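Local atomic coordinates of ribokinase, putative (Burkholderia thailandensis, PDB entry 3B1N), a protein that probably phosphorylates nucleosides as a kinase of the ribokinase (PfkB) family, binding ADP and the nucleoside analogue mizoribine in this crystal. Residues R44-N58 with D74-L87. Residues are numbered along the deposited sequence; the frame is centred on the assembly and turned at random.
Sequences REFGGCAGNIAYALN and DAQPYLDRMDALGL. With MZR (5-hydroxy-1-(beta-D-ribofuranosyl)-1H-imidazole-4-carboxamide), chain F.
F46 meets R81 with one face and Y78 with its edge. R81 CD sits 3.4 Å from the F46 ring centroid, over the face, a CH-pi contact. R81 runs extended from CG to NE, and its guanidinium lies nearly parallel to the ring, the planes 6° apart. The edge of F46 at CD1 points at the face of Y78 in a T-shaped pair, planes at 76°.

Y78 OH donates to G47 O over 2.6 Å, in the carbonyl plane on a lone pair. The same hydroxyl also bonds Q290. G51 has no side chain, and Y78 OH comes within 3.5 Å of G51 CA, where a CB would collide with it. Near the C-terminal end of helix 76-85, N58 ND2 donates to L85 O over 3.0 Å, from above the carbonyl plane. That carbonyl belongs to the last helical turn, which G86 ends in a Schellman motif.

In the ribokinase fold, 45-47 is an edge strand of the small sheet, and the GG turn after it leads into helix 49-59. Helix 76-85 runs nearly parallel to segment 49-58, the axes 15° apart. G48 is the N-cap, and G48 N donates to O3' of mizoribine over 3.0 Å. N52 ND2 donates to the same oxygen. The G47 carbonyl held by Y78 belongs to a pocket residue, just before G48.

R44 and D74 form a salt bridge. R44 NH2 to D74 OD2 is 3.1 Å; the bond is nearly straight and in the guanidinium plane, but reaches OD2 from above the carboxylate plane. A water bridges R44 NH1 and the same carboxylate oxygen. Q102 also binds R44, and S100 binds D74. A second water links Y55 OH to R81 NH2; Y292 and Q290 are their protein partners.

Apolar contacts lie toward the C-terminal ends of the two segments. L85 CD1 meets the Y55 ring edge, and L87 CD2 lies 3.7 Å from N58 CB and also touches A54 CB.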
ATOM      1  N   ARG B  44       9.678  11.607   3.782  1.00 22.17           N
ATOM      2  CA  ARG B  44       9.943  11.317   2.380  0.50 20.83           C
ATOM      3  C   ARG B  44      11.409  10.995   2.132  1.00 19.42           C
ATOM      4  O   ARG B  44      12.338  11.633   2.626  1.00 21.41           O
ATOM      5  CB  ARG B  44       9.353  12.373   1.435  0.50 21.37           C
ATOM      6  CG  ARG B  44       7.835  12.483   1.549  0.50 20.53           C
ATOM      7  CD  ARG B  44       7.216  13.029   0.279  0.50 19.73           C
ATOM      8  NE  ARG B  44       7.771  14.314  -0.142  0.50 19.62           N
ATOM      9  CZ  ARG B  44       7.374  14.963  -1.237  0.50 18.06           C
ATOM     10  NH1 ARG B  44       6.424  14.434  -2.017  0.50 12.60           N
ATOM     11  NH2 ARG B  44       7.942  16.130  -1.556  0.50 18.49           N
ATOM     12  N   GLU B  45      11.591   9.930   1.381  1.00 15.53           N
ATOM     13  CA  GLU B  45      12.922   9.418   1.089  1.00 13.83           C
ATOM     14  C   GLU B  45      13.172   9.716  -0.380  1.00 12.27           C
ATOM     15  O   GLU B  45      12.253   9.767  -1.218  1.00 12.91           O
ATOM     16  CB  GLU B  45      12.984   7.912   1.267  1.00 13.14           C
ATOM     17  CG  GLU B  45      12.692   7.329   2.642  1.00 17.55           C
ATOM     18  CD  GLU B  45      13.803   7.478   3.632  1.00 21.99           C
ATOM     19  OE1 GLU B  45      14.800   8.190   3.345  1.00 22.95           O
ATOM     20  OE2 GLU B  45      13.654   6.857   4.721  1.00 24.08           O
ATOM     21  N   PHE B  46      14.437   9.885  -0.715  1.00 10.83           N
ATOM     22  CA  PHE B  46      14.792  10.061  -2.105  1.00  9.55           C
ATOM     23  C   PHE B  46      14.715   8.747  -2.874  1.00  9.62           C
ATOM     24  O   PHE B  46      15.332   7.749  -2.456  1.00 12.24           O
ATOM     25  CB  PHE B  46      16.231  10.648  -2.185  1.00 10.94           C
ATOM     26  CG  PHE B  46      16.344  12.006  -1.555  1.00  9.16           C
ATOM     27  CD1 PHE B  46      15.877  13.123  -2.208  1.00  9.26           C
ATOM     28  CD2 PHE B  46      16.869  12.131  -0.263  1.00 11.83           C
ATOM     29  CE1 PHE B  46      15.993  14.392  -1.625  1.00 12.76           C
ATOM     30  CE2 PHE B  46      16.965  13.403   0.343  1.00 14.53           C
ATOM     31  CZ  PHE B  46      16.528  14.514  -0.332  1.00 15.91           C
ATOM     32  N   GLY B  47      13.979   8.769  -4.004  1.00  8.26           N
ATOM     33  CA  GLY B  47      13.653   7.547  -4.705  1.00  8.33           C
ATOM     34  C   GLY B  47      13.449   7.795  -6.174  1.00  7.97           C
ATOM     35  O   GLY B  47      14.033   8.719  -6.741  1.00  8.38           O
ATOM     36  N   GLY B  48      12.665   6.928  -6.788  1.00  7.74           N
ATOM     37  CA  GLY B  48      12.525   6.873  -8.246  1.00  8.50           C
ATOM     38  C   GLY B  48      13.635   6.001  -8.797  1.00  9.87           C
ATOM     39  O   GLY B  48      14.782   5.973  -8.279  1.00  9.73           O
ATOM     40  N   CYS B  49      13.307   5.253  -9.826  1.00  9.74           N
ATOM     41  CA  CYS B  49      14.244   4.270 -10.364  0.70  9.04           C
ATOM     42  C   CYS B  49      15.532   4.899 -10.887  1.00  9.24           C
ATOM     43  O   CYS B  49      16.618   4.375 -10.650  1.00  9.94           O
ATOM     44  CB  CYS B  49      13.533   3.471 -11.452  0.70  9.82           C
ATOM     45  SG  CYS B  49      12.128   2.481 -10.703  0.70 12.88           S
ATOM     46  N   ALA B  50      15.417   6.044 -11.567  1.00  9.57           N
ATOM     47  CA  ALA B  50      16.650   6.686 -12.059  1.00 10.08           C
ATOM     48  C   ALA B  50      17.472   7.208 -10.913  1.00  9.50           C
ATOM     49  O   ALA B  50      18.706   7.124 -10.966  1.00 10.18           O
ATOM     50  CB  ALA B  50      16.358   7.812 -13.050  1.00 10.12           C
ATOM     51  N   GLY B  51      16.842   7.772  -9.896  1.00  8.66           N
ATOM     52  CA  GLY B  51      17.609   8.296  -8.758  1.00  9.43           C
ATOM     53  C   GLY B  51      18.331   7.108  -8.096  1.00  8.50           C
ATOM     54  O   GLY B  51      19.525   7.218  -7.735  1.00 10.38           O
ATOM     55  N   ASN B  52      17.599   6.018  -7.881  1.00  8.98           N
ATOM     56  CA  ASN B  52      18.189   4.867  -7.164  1.00  7.71           C
ATOM     57  C   ASN B  52      19.341   4.232  -7.923  1.00  8.93           C
ATOM     58  O   ASN B  52      20.383   3.926  -7.341  1.00  8.67           O
ATOM     59  CB  ASN B  52      17.096   3.813  -6.951  1.00  7.71           C
ATOM     60  CG  ASN B  52      15.936   4.322  -6.075  1.00  9.18           C
ATOM     61  OD1 ASN B  52      16.030   5.305  -5.338  1.00  8.81           O
ATOM     62  ND2 ASN B  52      14.845   3.554  -6.119  1.00  8.94           N
ATOM     63  N   ILE B  53      19.149   4.043  -9.222  1.00  9.03           N
ATOM     64  CA  ILE B  53      20.168   3.357 -10.013  1.00  7.63           C
ATOM     65  C   ILE B  53      21.379   4.256 -10.115  1.00  8.46           C
ATOM     66  O   ILE B  53      22.505   3.762  -9.987  1.00  9.15           O
ATOM     67  CB  ILE B  53      19.608   2.977 -11.414  1.00  8.09           C
ATOM     68  CG1 ILE B  53      18.535   1.889 -11.291  1.00  9.12           C
ATOM     69  CG2 ILE B  53      20.779   2.524 -12.357  1.00  8.30           C
ATOM     70  CD1 ILE B  53      17.691   1.762 -12.554  1.00 11.58           C
ATOM     71  N   ALA B  54      21.152   5.553 -10.361  1.00  8.62           N
ATOM     72  CA  ALA B  54      22.294   6.476 -10.420  1.00  8.55           C
ATOM     73  C   ALA B  54      23.013   6.536  -9.094  1.00  8.80           C
ATOM     74  O   ALA B  54      24.241   6.666  -9.063  1.00  9.72           O
ATOM     75  CB  ALA B  54      21.846   7.861 -10.843  1.00  9.78           C
ATOM     76  N   TYR B  55      22.286   6.493  -7.970  1.00  9.66           N
ATOM     77  CA  TYR B  55      22.938   6.573  -6.651  1.00  8.59           C
ATOM     78  C   TYR B  55      23.913   5.380  -6.506  1.00  9.15           C
ATOM     79  O   TYR B  55      25.041   5.571  -6.027  1.00  8.51           O
ATOM     80  CB  TYR B  55      21.859   6.570  -5.551  1.00  9.26           C
ATOM     81  CG  TYR B  55      22.432   6.607  -4.154  1.00  9.79           C
ATOM     82  CD1 TYR B  55      22.890   7.802  -3.610  1.00 11.19           C
ATOM     83  CD2 TYR B  55      22.523   5.447  -3.418  1.00 10.87           C
ATOM     84  CE1 TYR B  55      23.471   7.836  -2.342  1.00 10.87           C
ATOM     85  CE2 TYR B  55      23.076   5.481  -2.120  1.00 10.69           C
ATOM     86  CZ  TYR B  55      23.541   6.654  -1.620  1.00 11.62           C
ATOM     87  OH  TYR B  55      24.109   6.733  -0.349  1.00 13.55           O
ATOM     88  N   ALA B  56      23.467   4.191  -6.883  1.00  7.62           N
ATOM     89  CA  ALA B  56      24.309   2.994  -6.824  1.00  7.78           C
ATOM     90  C   ALA B  56      25.534   3.115  -7.727  1.00  9.18           C
ATOM     91  O   ALA B  56      26.654   2.845  -7.275  1.00  9.28           O
ATOM     92  CB  ALA B  56      23.516   1.750  -7.159  1.00  7.62           C
ATOM     93  N   LEU B  57      25.328   3.602  -8.942  1.00  8.72           N
ATOM     94  CA  LEU B  57      26.454   3.724  -9.883  1.00 10.51           C
ATOM     95  C   LEU B  57      27.439   4.754  -9.319  1.00 11.96           C
ATOM     96  O   LEU B  57      28.674   4.543  -9.394  1.00 11.71           O
ATOM     97  CB  LEU B  57      25.919   4.038 -11.268  1.00 11.08           C
ATOM     98  CG  LEU B  57      27.017   4.144 -12.325  1.00 14.26           C
ATOM     99  CD1 LEU B  57      27.785   2.810 -12.352  1.00 14.14           C
ATOM    100  CD2 LEU B  57      26.292   4.350 -13.646  1.00 14.33           C
ATOM    101  N   ASN B  58      26.937   5.833  -8.713  1.00 11.20           N
ATOM    102  CA  ASN B  58      27.761   6.884  -8.113  1.00 12.79           C
ATOM    103  C   ASN B  58      28.558   6.383  -6.917  1.00 13.00           C
ATOM    104  O   ASN B  58      29.757   6.748  -6.725  1.00 14.86           O
ATOM    105  CB  ASN B  58      26.863   8.083  -7.748  1.00 14.31           C
ATOM    106  CG  ASN B  58      27.648   9.322  -7.418  1.00 14.03           C
ATOM    107  OD1 ASN B  58      28.415   9.813  -8.267  1.00 17.18           O
ATOM    108  ND2 ASN B  58      27.493   9.817  -6.205  1.00 18.85           N
ATOM    109  N   ASP B  74       8.543  21.080  -5.448  1.00 13.14           N
ATOM    110  CA  ASP B  74       9.265  20.368  -4.389  1.00 12.51           C
ATOM    111  C   ASP B  74      10.529  19.693  -4.891  1.00 12.20           C
ATOM    112  O   ASP B  74      11.070  18.868  -4.195  1.00 13.32           O
ATOM    113  CB  ASP B  74       8.336  19.389  -3.678  1.00 14.08           C
ATOM    114  CG  ASP B  74       7.718  18.399  -4.612  1.00 14.53           C
ATOM    115  OD1 ASP B  74       8.033  18.429  -5.825  1.00 14.55           O
ATOM    116  OD2 ASP B  74       6.890  17.583  -4.108  1.00 19.86           O
ATOM    117  N   ALA B  75      11.035  20.142  -6.038  1.00 11.50           N
ATOM    118  CA  ALA B  75      12.293  19.577  -6.593  1.00 11.33           C
ATOM    119  C   ALA B  75      13.539  19.924  -5.780  1.00 10.85           C
ATOM    120  O   ALA B  75      14.518  19.147  -5.844  1.00 10.22           O
ATOM    121  CB  ALA B  75      12.508  20.011  -7.995  1.00 11.51           C
ATOM    122  N   GLN B  76      13.554  21.042  -5.066  1.00 11.82           N
ATOM    123  CA  GLN B  76      14.851  21.557  -4.560  1.00 11.51           C
ATOM    124  C   GLN B  76      15.645  20.603  -3.669  1.00 11.94           C
ATOM    125  O   GLN B  76      16.874  20.494  -3.883  1.00 11.96           O
ATOM    126  CB  GLN B  76      14.671  22.921  -3.851  1.00 12.57           C
ATOM    127  CG  GLN B  76      16.006  23.756  -3.807  1.00 14.80           C
ATOM    128  CD  GLN B  76      16.498  24.129  -5.203  1.00 17.11           C
ATOM    129  OE1 GLN B  76      15.753  24.775  -5.967  1.00 20.63           O
ATOM    130  NE2 GLN B  76      17.736  23.768  -5.545  1.00 20.06           N
ATOM    131  N   PRO B  77      14.991  19.887  -2.750  1.00 11.83           N
ATOM    132  CA  PRO B  77      15.807  18.961  -1.939  1.00 11.69           C
ATOM    133  C   PRO B  77      16.525  17.920  -2.779  1.00 12.09           C
ATOM    134  O   PRO B  77      17.668  17.531  -2.458  1.00 11.80           O
ATOM    135  CB  PRO B  77      14.784  18.322  -0.987  1.00 12.93           C
ATOM    136  CG  PRO B  77      13.780  19.469  -0.805  1.00 13.84           C
ATOM    137  CD  PRO B  77      13.626  20.039  -2.196  1.00 13.17           C
ATOM    138  N   TYR B  78      15.887  17.430  -3.828  1.00 10.84           N
ATOM    139  CA  TYR B  78      16.528  16.445  -4.703  1.00  9.97           C
ATOM    140  C   TYR B  78      17.640  17.073  -5.520  1.00 11.39           C
ATOM    141  O   TYR B  78      18.690  16.435  -5.662  1.00 11.02           O
ATOM    142  CB  TYR B  78      15.481  15.754  -5.619  1.00 10.93           C
ATOM    143  CG  TYR B  78      15.665  14.246  -5.727  1.00  9.08           C
ATOM    144  CD1 TYR B  78      14.563  13.371  -5.650  1.00 10.42           C
ATOM    145  CD2 TYR B  78      16.908  13.696  -6.037  1.00 11.79           C
ATOM    146  CE1 TYR B  78      14.715  12.000  -5.776  1.00 10.60           C
ATOM    147  CE2 TYR B  78      17.071  12.327  -6.162  1.00 10.82           C
ATOM    148  CZ  TYR B  78      15.962  11.479  -6.033  1.00  9.44           C
ATOM    149  OH  TYR B  78      16.149  10.130  -6.179  1.00  8.70           O
ATOM    150  N   LEU B  79      17.424  18.296  -6.043  1.00 11.22           N
ATOM    151  CA  LEU B  79      18.481  18.980  -6.796  1.00 11.25           C
ATOM    152  C   LEU B  79      19.665  19.182  -5.879  1.00 11.34           C
ATOM    153  O   LEU B  79      20.825  18.920  -6.326  1.00 12.73           O
ATOM    154  CB  LEU B  79      18.021  20.321  -7.355  1.00 12.63           C
ATOM    155  CG  LEU B  79      16.817  20.177  -8.296  1.00 13.67           C
ATOM    156  CD1 LEU B  79      16.408  21.560  -8.723  1.00 14.92           C
ATOM    157  CD2 LEU B  79      17.117  19.293  -9.532  1.00 16.86           C
ATOM    158  N   ASP B  80      19.400  19.602  -4.631  1.00 11.44           N
ATOM    159  CA  ASP B  80      20.537  19.895  -3.702  1.00 11.35           C
ATOM    160  C   ASP B  80      21.268  18.610  -3.354  1.00 12.73           C
ATOM    161  O   ASP B  80      22.490  18.598  -3.247  1.00 13.29           O
ATOM    162  CB  ASP B  80      19.973  20.578  -2.460  1.00 13.18           C
ATOM    163  CG  ASP B  80      19.500  21.990  -2.742  1.00 12.09           C
ATOM    164  OD1 ASP B  80      19.722  22.521  -3.849  1.00 15.83           O
ATOM    165  OD2 ASP B  80      18.937  22.552  -1.791  1.00 18.04           O
ATOM    166  N   ARG B  81      20.536  17.517  -3.226  1.00 11.73           N
ATOM    167  CA  ARG B  81      21.156  16.232  -2.936  1.00 12.46           C
ATOM    168  C   ARG B  81      22.051  15.783  -4.101  1.00 13.24           C
ATOM    169  O   ARG B  81      23.153  15.273  -3.887  1.00 14.56           O
ATOM    170  CB  ARG B  81      20.069  15.202  -2.693  1.00 13.29           C
ATOM    171  CG  ARG B  81      20.579  13.771  -2.639  1.00 16.21           C
ATOM    172  CD  ARG B  81      19.410  12.847  -2.429  1.00 15.14           C
ATOM    173  NE  ARG B  81      19.823  11.425  -2.361  1.00 16.87           N
ATOM    174  CZ  ARG B  81      20.363  10.892  -1.278  1.00 18.56           C
ATOM    175  NH1 ARG B  81      20.580  11.670  -0.233  1.00 18.11           N
ATOM    176  NH2 ARG B  81      20.702   9.606  -1.235  1.00 18.40           N
ATOM    177  N   MET B  82      21.604  15.998  -5.340  1.00 13.58           N
ATOM    178  CA  MET B  82      22.388  15.594  -6.485  1.00 14.47           C
ATOM    179  C   MET B  82      23.684  16.371  -6.467  1.00 14.86           C
ATOM    180  O   MET B  82      24.755  15.780  -6.682  1.00 14.75           O
ATOM    181  CB  MET B  82      21.608  15.881  -7.753  1.00 14.51           C
ATOM    182  CG  MET B  82      20.521  14.860  -7.920  1.00 14.48           C
ATOM    183  SD  MET B  82      19.560  15.199  -9.399  1.00 16.75           S
ATOM    184  CE  MET B  82      20.773  14.925 -10.664  1.00 18.85           C
ATOM    185  N   ASP B  83      23.611  17.661  -6.158  1.00 15.18           N
ATOM    186  CA  ASP B  83      24.811  18.498  -6.086  1.00 16.55           C
ATOM    187  C   ASP B  83      25.774  17.981  -5.010  1.00 16.85           C
ATOM    188  O   ASP B  83      26.986  17.888  -5.298  1.00 19.02           O
ATOM    189  CB  ASP B  83      24.471  19.952  -5.770  1.00 15.86           C
ATOM    190  CG  ASP B  83      23.801  20.681  -6.910  1.00 21.51           C
ATOM    191  OD1 ASP B  83      23.313  21.805  -6.640  1.00 20.19           O
ATOM    192  OD2 ASP B  83      23.773  20.191  -8.072  1.00 19.83           O
ATOM    193  N   ALA B  84      25.253  17.643  -3.830  1.00 16.53           N
ATOM    194  CA  ALA B  84      26.064  17.139  -2.703  1.00 16.81           C
ATOM    195  C   ALA B  84      26.757  15.839  -3.072  1.00 17.59           C
ATOM    196  O   ALA B  84      27.900  15.578  -2.647  1.00 18.37           O
ATOM    197  CB  ALA B  84      25.181  16.933  -1.479  1.00 17.28           C
ATOM    198  N   LEU B  85      26.094  15.013  -3.849  1.00 15.90           N
ATOM    199  CA  LEU B  85      26.650  13.672  -4.189  1.00 17.67           C
ATOM    200  C   LEU B  85      27.554  13.654  -5.393  1.00 17.45           C
ATOM    201  O   LEU B  85      28.236  12.633  -5.627  1.00 19.89           O
ATOM    202  CB  LEU B  85      25.508  12.662  -4.425  1.00 17.64           C
ATOM    203  CG  LEU B  85      24.689  12.306  -3.187  1.00 18.80           C
ATOM    204  CD1 LEU B  85      23.425  11.540  -3.570  1.00 21.31           C
ATOM    205  CD2 LEU B  85      25.528  11.501  -2.168  1.00 21.45           C
ATOM    206  N   GLY B  86      27.562  14.746  -6.159  1.00 17.28           N
ATOM    207  CA  GLY B  86      28.274  14.829  -7.442  1.00 18.29           C
ATOM    208  C   GLY B  86      27.545  14.188  -8.616  1.00 18.23           C
ATOM    209  O   GLY B  86      28.168  13.824  -9.624  1.00 18.67           O
ATOM    210  N   LEU B  87      26.213  14.116  -8.520  1.00 17.03           N
ATOM    211  CA  LEU B  87      25.365  13.628  -9.624  1.00 16.37           C
ATOM    212  C   LEU B  87      24.980  14.797 -10.536  1.00 16.98           C
ATOM    213  O   LEU B  87      24.387  15.798 -10.082  1.00 17.47           O
ATOM    214  CB  LEU B  87      24.120  12.909  -9.086  1.00 17.19           C
ATOM    215  CG  LEU B  87      24.316  11.572  -8.357  1.00 16.13           C
ATOM    216  CD1 LEU B  87      23.118  11.184  -7.544  1.00 18.01           C
ATOM    217  CD2 LEU B  87      24.554  10.518  -9.410  1.00 16.58           C
TER
HETATM  218  N1  MZR F 401       6.793   4.156 -12.434  1.00 14.83           N
HETATM  219  O3  MZR F 401       9.012   4.494 -10.775  1.00 13.76           O
HETATM  220  C4  MZR F 401       8.156   3.785  -9.904  1.00 13.32           C
HETATM  221  C5  MZR F 401       6.827   3.316 -10.222  1.00 13.51           C
HETATM  222  C6  MZR F 401       6.123   3.516 -11.490  1.00 15.14           C
HETATM  223  O6  MZR F 401       4.958   3.068 -11.543  1.00 16.75           O
HETATM  224  N7  MZR F 401       6.432   2.704  -9.071  1.00 12.63           N
HETATM  225  C8  MZR F 401       7.435   2.793  -8.168  1.00 13.29           C
HETATM  226  N9  MZR F 401       8.512   3.464  -8.668  1.00 10.91           N
HETATM  227  C1' MZR F 401       9.798   3.709  -7.994  1.00 10.10           C
HETATM  228  C2' MZR F 401       9.755   4.242  -6.573  1.00 10.72           C
HETATM  229  O2' MZR F 401       9.838   5.660  -6.675  1.00  9.82           O
HETATM  230  C3' MZR F 401      10.962   3.527  -5.914  1.00 10.89           C
HETATM  231  O3' MZR F 401      12.009   4.365  -5.420  1.00  8.82           O
HETATM  232  C4' MZR F 401      11.483   2.597  -6.978  1.00 11.70           C
HETATM  233  O4' MZR F 401      10.372   2.415  -7.837  1.00 12.58           O
HETATM  234  C5' MZR F 401      11.920   1.276  -6.389  1.00 14.07           C
HETATM  235  O5' MZR F 401      12.429   0.485  -7.496  1.00 17.97           O
HETATM  236  O   HOH W   1       5.486  15.585  -4.723  1.00 21.49           O
HETATM  237  O   HOH W   2      22.150   8.639   1.209  1.00 23.90           O